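Ferric vibriobactin ABC transporter, periplasmic ferric vibriobactin-binding protein (Vibrio cholerae, PDB 3R5T) binds the siderophore complex ferric vibriobactin in the periplasm and probably delivers it to an ABC transporter for iron uptake. Local coordinates at residues T36-D41 with E57-L62; T122-A127 with N146-T151. All coordinates share one frame; numbering follows the deposited sequence.

How the contacts relate
From the N terminus, helix 31-39 leads into strand 44-49, and the chain then returns as 57-62 to pack beside that helix. Contact 1 thus closes a short loop that holds one strand of the parallel five-stranded sheet. Contact 2 opens only after contact 1 has closed, so the two neither nest nor cross: helix 123-134 and the long helix 137-155, which probably links the two lobes, follow each other as a helical hairpin. In space the contacts adjoin, their centres about 14 Å apart. Thr36 and Ile40 pack on Ala127, joining helix 31-39 to helix 123-134, while Leu272 of helix 272-286 packs on Ala39, Trp123 and Phe147.

Contact 1. Residues T36-D41 with E57-L62; sequences TLLAID and EQWRKL
Leu38 and Trp59 form the main apolar touch of this contact, where a helix beside the parallel sheet of the periplasmic binding protein fold meets the start of helix 60-65. Followed outward, Leu38 first offers CB, which lies 4.3 Å from Leu62 CD2. CG stands beside the backbone N and anti to the carbonyl carbon (chi1 -67°), carrying the branch toward the indole. At the tip, CD1 is 3.5 Å from Trp59 CE3 and 3.8 Å from Trp59 CD2, approaching the ring obliquely; the two side chains cross at about a right angle. Leucine suits this place because its reach brings a methyl to the indole, while CB borders Leu62.

Trp59, the N-cap residue of helix 60-65, holds CG between its backbone N and carbonyl carbon (chi1 52°). Its large buried ring also packs on Phe55, Val31 and Thr34, and its side chain lies about 9 Å from the bound vibriobactin, near the ligand site. Helix 31-39 ends in a Schellman motif with Asp41 as C-prime: Ala42 N bonds to Leu37 O, and Asp41 N to Leu38 O at 3.0 Å. The outer side of 57-62 is polar instead. There Arg60 grips Glu57 side-on, one nitrogen to each carboxylate oxygen, with Arg60 NE 2.8 Å from Glu57 OE1 and Arg60 NH2 2.9 Å from Glu57 OE2.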
ATOM      1  N   THR A  36       2.323  -1.127   7.873  1.00 14.86           N
ATOM      2  CA  THR A  36       3.207  -2.279   7.878  1.00 13.13           C
ATOM      3  C   THR A  36       3.965  -2.405   9.197  1.00 11.26           C
ATOM      4  O   THR A  36       4.201  -3.523   9.679  1.00 13.51           O
ATOM      5  CB  THR A  36       4.099  -2.278   6.621  1.00 14.54           C
ATOM      6  OG1 THR A  36       3.245  -2.441   5.478  1.00 14.97           O
ATOM      7  CG2 THR A  36       5.103  -3.438   6.653  1.00 14.24           C
ATOM      8  N   LEU A  37       4.309  -1.271   9.804  1.00 13.38           N
ATOM      9  CA  LEU A  37       4.861  -1.309  11.156  1.00 12.41           C
ATOM     10  C   LEU A  37       3.863  -1.991  12.104  1.00 14.89           C
ATOM     11  O   LEU A  37       4.235  -2.863  12.902  1.00 16.62           O
ATOM     12  CB  LEU A  37       5.239   0.090  11.658  1.00 14.13           C
ATOM     13  CG  LEU A  37       6.464   0.697  10.966  1.00 14.24           C
ATOM     14  CD1 LEU A  37       6.511   2.186  11.197  1.00 15.04           C
ATOM     15  CD2 LEU A  37       7.749   0.065  11.450  1.00 13.56           C
ATOM     16  N   LEU A  38       2.593  -1.608  12.019  1.00 13.21           N
ATOM     17  CA  LEU A  38       1.576  -2.276  12.840  1.00 14.99           C
ATOM     18  C   LEU A  38       1.430  -3.774  12.515  1.00 17.24           C
ATOM     19  O   LEU A  38       1.216  -4.602  13.412  1.00 17.35           O
ATOM     20  CB  LEU A  38       0.232  -1.551  12.688  1.00 17.10           C
ATOM     21  CG  LEU A  38       0.204  -0.132  13.271  1.00 13.40           C
ATOM     22  CD1 LEU A  38      -1.007   0.647  12.794  1.00 16.25           C
ATOM     23  CD2 LEU A  38       0.262  -0.169  14.793  1.00 15.81           C
ATOM     24  N   ALA A  39       1.557  -4.105  11.232  1.00 15.19           N
ATOM     25  CA  ALA A  39       1.404  -5.474  10.761  1.00 15.83           C
ATOM     26  C   ALA A  39       2.393  -6.424  11.433  1.00 16.84           C
ATOM     27  O   ALA A  39       2.042  -7.554  11.754  1.00 19.63           O
ATOM     28  CB  ALA A  39       1.582  -5.517   9.236  1.00 16.27           C
ATOM     29  N   ILE A  40       3.621  -5.960  11.643  1.00 16.89           N
ATOM     30  CA  ILE A  40       4.656  -6.789  12.266  1.00 16.28           C
ATOM     31  C   ILE A  40       4.810  -6.541  13.758  1.00 18.85           C
ATOM     32  O   ILE A  40       5.786  -6.995  14.367  1.00 17.79           O
ATOM     33  CB  ILE A  40       6.023  -6.653  11.561  1.00 16.04           C
ATOM     34  CG1 ILE A  40       6.586  -5.234  11.719  1.00 17.98           C
ATOM     35  CG2 ILE A  40       5.884  -7.013  10.072  1.00 14.33           C
ATOM     36  CD1 ILE A  40       8.049  -5.102  11.233  1.00 20.90           C
ATOM     37  N   ASP A  41       3.837  -5.842  14.339  1.00 15.60           N
ATOM     38  CA  ASP A  41       3.847  -5.521  15.768  1.00 21.45           C
ATOM     39  C   ASP A  41       5.086  -4.750  16.200  1.00 19.04           C
ATOM     40  O   ASP A  41       5.594  -4.946  17.303  1.00 20.73           O
ATOM     41  CB  ASP A  41       3.714  -6.790  16.609  1.00 26.77           C
ATOM     42  CG  ASP A  41       2.378  -7.463  16.440  1.00 34.10           C
ATOM     43  OD1 ASP A  41       1.373  -6.755  16.228  1.00 33.49           O
ATOM     44  OD2 ASP A  41       2.334  -8.708  16.506  1.00 37.71           O
ATOM     45  N   GLU A  57      -8.086   3.960   7.325  1.00 16.37           N
ATOM     46  CA  GLU A  57      -9.170   3.344   8.089  1.00 16.91           C
ATOM     47  C   GLU A  57      -8.979   1.859   8.366  1.00 16.70           C
ATOM     48  O   GLU A  57      -9.483   1.345   9.362  1.00 16.77           O
ATOM     49  CB  GLU A  57     -10.514   3.576   7.383  1.00 18.67           C
ATOM     50  CG  GLU A  57     -11.724   3.197   8.215  1.00 21.43           C
ATOM     51  CD  GLU A  57     -11.891   4.022   9.494  1.00 23.60           C
ATOM     52  OE1 GLU A  57     -11.236   5.076   9.662  1.00 25.48           O
ATOM     53  OE2 GLU A  57     -12.696   3.595  10.342  1.00 23.23           O
ATOM     54  N   GLN A  58      -8.255   1.170   7.495  1.00 15.23           N
ATOM     55  CA  GLN A  58      -8.032  -0.254   7.727  1.00 14.52           C
ATOM     56  C   GLN A  58      -7.304  -0.554   9.047  1.00 14.65           C
ATOM     57  O   GLN A  58      -7.422  -1.670   9.571  1.00 15.34           O
ATOM     58  CB  GLN A  58      -7.297  -0.909   6.557  1.00 14.14           C
ATOM     59  CG  GLN A  58      -5.889  -0.356   6.296  1.00 13.58           C
ATOM     60  CD  GLN A  58      -5.861   0.754   5.280  1.00 15.66           C
ATOM     61  OE1 GLN A  58      -6.878   1.442   5.052  1.00 15.78           O
ATOM     62  NE2 GLN A  58      -4.696   0.961   4.650  1.00 17.37           N
ATOM     63  N   TRP A  59      -6.516   0.407   9.543  1.00 15.21           N
ATOM     64  CA  TRP A  59      -5.744   0.202  10.784  1.00 15.01           C
ATOM     65  C   TRP A  59      -5.923   1.282  11.852  1.00 16.62           C
ATOM     66  O   TRP A  59      -5.322   1.191  12.921  1.00 16.60           O
ATOM     67  CB  TRP A  59      -4.239  -0.072  10.525  1.00 13.45           C
ATOM     68  CG  TRP A  59      -3.523   0.919   9.655  1.00 13.75           C
ATOM     69  CD1 TRP A  59      -3.159   0.743   8.355  1.00 13.25           C
ATOM     70  CD2 TRP A  59      -3.068   2.226  10.029  1.00 14.91           C
ATOM     71  NE1 TRP A  59      -2.512   1.856   7.883  1.00 14.26           N
ATOM     72  CE2 TRP A  59      -2.441   2.786   8.889  1.00 14.55           C
ATOM     73  CE3 TRP A  59      -3.117   2.973  11.210  1.00 14.51           C
ATOM     74  CZ2 TRP A  59      -1.868   4.055   8.901  1.00 15.95           C
ATOM     75  CZ3 TRP A  59      -2.549   4.224  11.216  1.00 15.01           C
ATOM     76  CH2 TRP A  59      -1.933   4.754  10.074  1.00 15.95           C
ATOM     77  N   ARG A  60      -6.766   2.270  11.579  1.00 16.24           N
ATOM     78  CA  ARG A  60      -6.971   3.364  12.527  1.00 18.09           C
ATOM     79  C   ARG A  60      -7.301   2.880  13.936  1.00 17.98           C
ATOM     80  O   ARG A  60      -6.687   3.322  14.911  1.00 18.06           O
ATOM     81  CB  ARG A  60      -8.070   4.317  12.045  1.00 19.76           C
ATOM     82  CG  ARG A  60      -8.295   5.530  12.971  1.00 19.92           C
ATOM     83  CD  ARG A  60      -9.477   6.370  12.516  1.00 19.49           C
ATOM     84  NE  ARG A  60     -10.692   5.575  12.358  1.00 20.06           N
ATOM     85  CZ  ARG A  60     -11.521   5.262  13.348  1.00 22.72           C
ATOM     86  NH1 ARG A  60     -11.286   5.678  14.591  1.00 25.59           N
ATOM     87  NH2 ARG A  60     -12.596   4.536  13.089  1.00 22.62           N
ATOM     88  N   LYS A  61      -8.283   1.994  14.052  1.00 18.02           N
ATOM     89  CA  LYS A  61      -8.717   1.561  15.377  1.00 18.95           C
ATOM     90  C   LYS A  61      -7.611   0.808  16.117  1.00 19.79           C
ATOM     91  O   LYS A  61      -7.470   0.963  17.336  1.00 21.94           O
ATOM     92  CB  LYS A  61      -9.978   0.697  15.289  1.00 21.19           C
ATOM     93  CG  LYS A  61     -11.180   1.463  14.762  1.00 24.95           C
ATOM     94  CD  LYS A  61     -12.458   0.632  14.842  1.00 28.86           C
ATOM     95  CE  LYS A  61     -12.393  -0.583  13.933  1.00 31.92           C
ATOM     96  NZ  LYS A  61     -12.271  -0.215  12.488  1.00 34.10           N
ATOM     97  N   LEU A  62      -6.830   0.008  15.392  1.00 15.74           N
ATOM     98  CA  LEU A  62      -5.680  -0.661  15.976  1.00 16.65           C
ATOM     99  C   LEU A  62      -4.620   0.347  16.447  1.00 16.72           C
ATOM    100  O   LEU A  62      -4.059   0.205  17.531  1.00 17.36           O
ATOM    101  CB  LEU A  62      -5.080  -1.670  14.983  1.00 18.37           C
ATOM    102  CG  LEU A  62      -3.897  -2.488  15.504  1.00 19.62           C
ATOM    103  CD1 LEU A  62      -4.325  -3.352  16.676  1.00 21.10           C
ATOM    104  CD2 LEU A  62      -3.310  -3.345  14.396  1.00 19.97           C
TER

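Contact 2. Residues T122-A127 with N146-T151; sequences TWQSLA and NFEQWT
Trp123 and Phe147 make the aromatic part of this contact between two nearly antiparallel helices, their short-segment axes 12.6 Å apart. Helix 137-155 joins the halves carrying the two sheets, consistent with the long lobe-linking helix of this family, and helix 123-134 of the first lobe packs against it. The rings form a T-shaped (edge-to-face) pair, planes at 80°, with the indole edge toward the phenyl face. Trp123 CZ2 is 3.6 Å from Phe147 CG, and Trp123 NE1 3.8 Å from Phe147 CE2. Phe147 CG, anti to the backbone N, turns the ring out so that its face meets that edge. Large rings suit helices this far apart; Leu272 packs on both.

The polar part is one hydrogen bond from Gln124 NE2 to Glu148 OE1, 2.9 Å long and almost straight at 172°. The acceptor lies in the amide plane, but the donor comes from above the carboxylate. Both long, flexible chains bend at chi2, fitting a partly exposed border. Gln124 OE1 sits 3.2 Å above the Trp123 ring plane, offset toward the rim.

Capping is local: Thr122 is the N-cap, and its OG1 accepts from Ser125 N at 2.9 Å, satisfying a first-turn N-H.

Buried Trp123 NE1 has no hydrogen-bond partner in the model, so packing probably does most to place the indole; the neutral amide probably stabilises the Glu148 charge somewhat.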
ATOM      1  N   THR A 122       6.074  -5.307  -2.601  1.00 17.37           N
ATOM      2  CA  THR A 122       4.905  -5.833  -1.918  1.00 16.29           C
ATOM      3  C   THR A 122       4.891  -5.330  -0.478  1.00 14.91           C
ATOM      4  O   THR A 122       5.922  -4.904   0.041  1.00 13.56           O
ATOM      5  CB  THR A 122       4.938  -7.350  -1.883  1.00 16.36           C
ATOM      6  OG1 THR A 122       6.149  -7.772  -1.252  1.00 16.22           O
ATOM      7  CG2 THR A 122       4.923  -7.925  -3.285  1.00 15.95           C
ATOM      8  N   TRP A 123       3.753  -5.423   0.196  1.00 13.58           N
ATOM      9  CA  TRP A 123       3.773  -5.120   1.620  1.00 13.22           C
ATOM     10  C   TRP A 123       4.712  -6.096   2.357  1.00 14.48           C
ATOM     11  O   TRP A 123       5.369  -5.707   3.321  1.00 14.46           O
ATOM     12  CB  TRP A 123       2.362  -5.063   2.245  1.00 13.28           C
ATOM     13  CG  TRP A 123       1.691  -6.382   2.473  1.00 13.94           C
ATOM     14  CD1 TRP A 123       0.713  -6.959   1.699  1.00 14.90           C
ATOM     15  CD2 TRP A 123       1.911  -7.268   3.565  1.00 15.21           C
ATOM     16  NE1 TRP A 123       0.320  -8.152   2.249  1.00 15.91           N
ATOM     17  CE2 TRP A 123       1.050  -8.376   3.389  1.00 15.11           C
ATOM     18  CE3 TRP A 123       2.779  -7.254   4.671  1.00 15.97           C
ATOM     19  CZ2 TRP A 123       1.013  -9.441   4.295  1.00 15.49           C
ATOM     20  CZ3 TRP A 123       2.746  -8.316   5.559  1.00 15.65           C
ATOM     21  CH2 TRP A 123       1.877  -9.399   5.364  1.00 15.45           C
ATOM     22  N   GLN A 124       4.777  -7.345   1.902  1.00 14.18           N
ATOM     23  CA  GLN A 124       5.641  -8.320   2.535  1.00 13.32           C
ATOM     24  C   GLN A 124       7.101  -7.910   2.458  1.00 12.31           C
ATOM     25  O   GLN A 124       7.837  -8.045   3.452  1.00 13.21           O
ATOM     26  CB  GLN A 124       5.451  -9.690   1.890  1.00 15.48           C
ATOM     27  CG  GLN A 124       4.075 -10.310   2.142  1.00 16.48           C
ATOM     28  CD  GLN A 124       3.083 -10.078   1.017  1.00 18.09           C
ATOM     29  OE1 GLN A 124       2.998  -8.988   0.417  1.00 15.97           O
ATOM     30  NE2 GLN A 124       2.301 -11.106   0.738  1.00 21.58           N
ATOM     31  N   SER A 125       7.534  -7.434   1.299  1.00 12.98           N
ATOM     32  CA  SER A 125       8.916  -7.003   1.121  0.51 13.40           C
ATOM     33  C   SER A 125       9.226  -5.807   2.023  1.00 13.41           C
ATOM     34  O   SER A 125      10.298  -5.717   2.628  1.00 12.59           O
ATOM     35  CB  SER A 125       9.167  -6.664  -0.346  0.51 14.36           C
ATOM     36  OG  SER A 125      10.489  -6.202  -0.553  0.51 14.19           O
ATOM     37  N   LEU A 126       8.282  -4.878   2.113  1.00 12.86           N
ATOM     38  CA  LEU A 126       8.454  -3.745   3.001  1.00 12.81           C
ATOM     39  C   LEU A 126       8.511  -4.240   4.455  1.00 13.35           C
ATOM     40  O   LEU A 126       9.333  -3.774   5.235  1.00 15.83           O
ATOM     41  CB  LEU A 126       7.302  -2.775   2.802  1.00 12.21           C
ATOM     42  CG  LEU A 126       7.341  -1.518   3.672  1.00 12.98           C
ATOM     43  CD1 LEU A 126       8.537  -0.654   3.296  1.00 12.36           C
ATOM     44  CD2 LEU A 126       6.033  -0.717   3.566  1.00 13.59           C
ATOM     45  N   ALA A 127       7.639  -5.178   4.816  1.00 13.27           N
ATOM     46  CA  ALA A 127       7.673  -5.735   6.179  1.00 12.18           C
ATOM     47  C   ALA A 127       9.028  -6.374   6.496  1.00 13.54           C
ATOM     48  O   ALA A 127       9.563  -6.235   7.596  1.00 14.33           O
ATOM     49  CB  ALA A 127       6.561  -6.738   6.369  1.00 12.66           C
ATOM     50  N   ASN A 146       2.251 -16.711   7.266  1.00 20.18           N
ATOM     51  CA  ASN A 146       0.847 -17.025   7.516  1.00 20.73           C
ATOM     52  C   ASN A 146      -0.045 -16.455   6.420  1.00 20.16           C
ATOM     53  O   ASN A 146      -1.020 -17.093   6.008  1.00 19.71           O
ATOM     54  CB  ASN A 146       0.389 -16.481   8.868  1.00 21.68           C
ATOM     55  CG  ASN A 146       0.971 -17.243  10.040  1.00 23.29           C
ATOM     56  OD1 ASN A 146       1.461 -18.360   9.897  1.00 24.28           O
ATOM     57  ND2 ASN A 146       0.910 -16.630  11.215  1.00 23.19           N
ATOM     58  N   PHE A 147       0.280 -15.251   5.954  1.00 18.57           N
ATOM     59  CA  PHE A 147      -0.537 -14.604   4.944  1.00 18.78           C
ATOM     60  C   PHE A 147      -0.432 -15.364   3.637  1.00 20.41           C
ATOM     61  O   PHE A 147      -1.422 -15.538   2.922  1.00 18.76           O
ATOM     62  CB  PHE A 147      -0.088 -13.159   4.756  1.00 15.41           C
ATOM     63  CG  PHE A 147      -0.972 -12.372   3.832  1.00 17.58           C
ATOM     64  CD1 PHE A 147      -2.144 -11.794   4.296  1.00 20.02           C
ATOM     65  CD2 PHE A 147      -0.626 -12.212   2.500  1.00 19.54           C
ATOM     66  CE1 PHE A 147      -2.959 -11.074   3.428  1.00 22.31           C
ATOM     67  CE2 PHE A 147      -1.429 -11.491   1.640  1.00 22.59           C
ATOM     68  CZ  PHE A 147      -2.587 -10.928   2.105  1.00 23.24           C
ATOM     69  N   GLU A 148       0.768 -15.854   3.342  1.00 20.34           N
ATOM     70  CA  GLU A 148       0.991 -16.581   2.100  1.00 24.72           C
ATOM     71  C   GLU A 148       0.311 -17.953   2.117  1.00 23.87           C
ATOM     72  O   GLU A 148      -0.174 -18.418   1.088  1.00 23.15           O
ATOM     73  CB  GLU A 148       2.488 -16.658   1.774  1.00 27.14           C
ATOM     74  CG  GLU A 148       2.905 -15.668   0.667  1.00 32.00           C
ATOM     75  CD  GLU A 148       3.414 -14.294   1.139  1.00 30.81           C
ATOM     76  OE1 GLU A 148       2.791 -13.615   2.015  1.00 27.88           O
ATOM     77  OE2 GLU A 148       4.446 -13.859   0.570  1.00 30.56           O
ATOM     78  N   GLN A 149       0.260 -18.591   3.278  1.00 20.31           N
ATOM     79  CA  GLN A 149      -0.507 -19.828   3.424  1.00 22.86           C
ATOM     80  C   GLN A 149      -1.976 -19.577   3.110  1.00 19.34           C
ATOM     81  O   GLN A 149      -2.648 -20.391   2.465  1.00 23.08           O
ATOM     82  CB  GLN A 149      -0.372 -20.386   4.844  1.00 29.62           C
ATOM     83  CG  GLN A 149       0.870 -21.235   5.089  1.00 34.12           C
ATOM     84  CD  GLN A 149       0.737 -22.104   6.332  1.00 39.22           C
ATOM     85  OE1 GLN A 149      -0.078 -21.820   7.213  1.00 41.50           O
ATOM     86  NE2 GLN A 149       1.539 -23.170   6.410  1.00 41.25           N
ATOM     87  N   TRP A 150      -2.481 -18.437   3.557  1.00 16.12           N
ATOM     88  CA  TRP A 150      -3.861 -18.065   3.299  1.00 20.52           C
ATOM     89  C   TRP A 150      -4.111 -17.773   1.824  1.00 21.36           C
ATOM     90  O   TRP A 150      -5.103 -18.241   1.265  1.00 22.08           O
ATOM     91  CB  TRP A 150      -4.221 -16.841   4.138  1.00 19.90           C
ATOM     92  CG  TRP A 150      -5.664 -16.422   4.036  1.00 22.12           C
ATOM     93  CD1 TRP A 150      -6.764 -17.208   4.192  1.00 23.33           C
ATOM     94  CD2 TRP A 150      -6.145 -15.097   3.794  1.00 21.94           C
ATOM     95  NE1 TRP A 150      -7.912 -16.455   4.034  1.00 23.28           N
ATOM     96  CE2 TRP A 150      -7.555 -15.155   3.794  1.00 20.54           C
ATOM     97  CE3 TRP A 150      -5.520 -13.870   3.575  1.00 20.34           C
ATOM     98  CZ2 TRP A 150      -8.352 -14.025   3.584  1.00 19.99           C
ATOM     99  CZ3 TRP A 150      -6.314 -12.744   3.356  1.00 19.21           C
ATOM    100  CH2 TRP A 150      -7.713 -12.838   3.363  1.00 20.26           C
ATOM    101  N   THR A 151      -3.223 -17.017   1.187  1.00 21.08           N
ATOM    102  CA  THR A 151      -3.451 -16.667  -0.215  1.00 22.52           C
ATOM    103  C   THR A 151      -3.410 -17.895  -1.099  1.00 22.77           C
ATOM    104  O   THR A 151      -4.101 -17.949  -2.109  1.00 24.57           O
ATOM    105  CB  THR A 151      -2.506 -15.559  -0.749  1.00 22.24           C
ATOM    106  OG1 THR A 151      -1.138 -15.941  -0.577  1.00 26.04           O
ATOM    107  CG2 THR A 151      -2.767 -14.238  -0.038  1.00 22.92           C
TER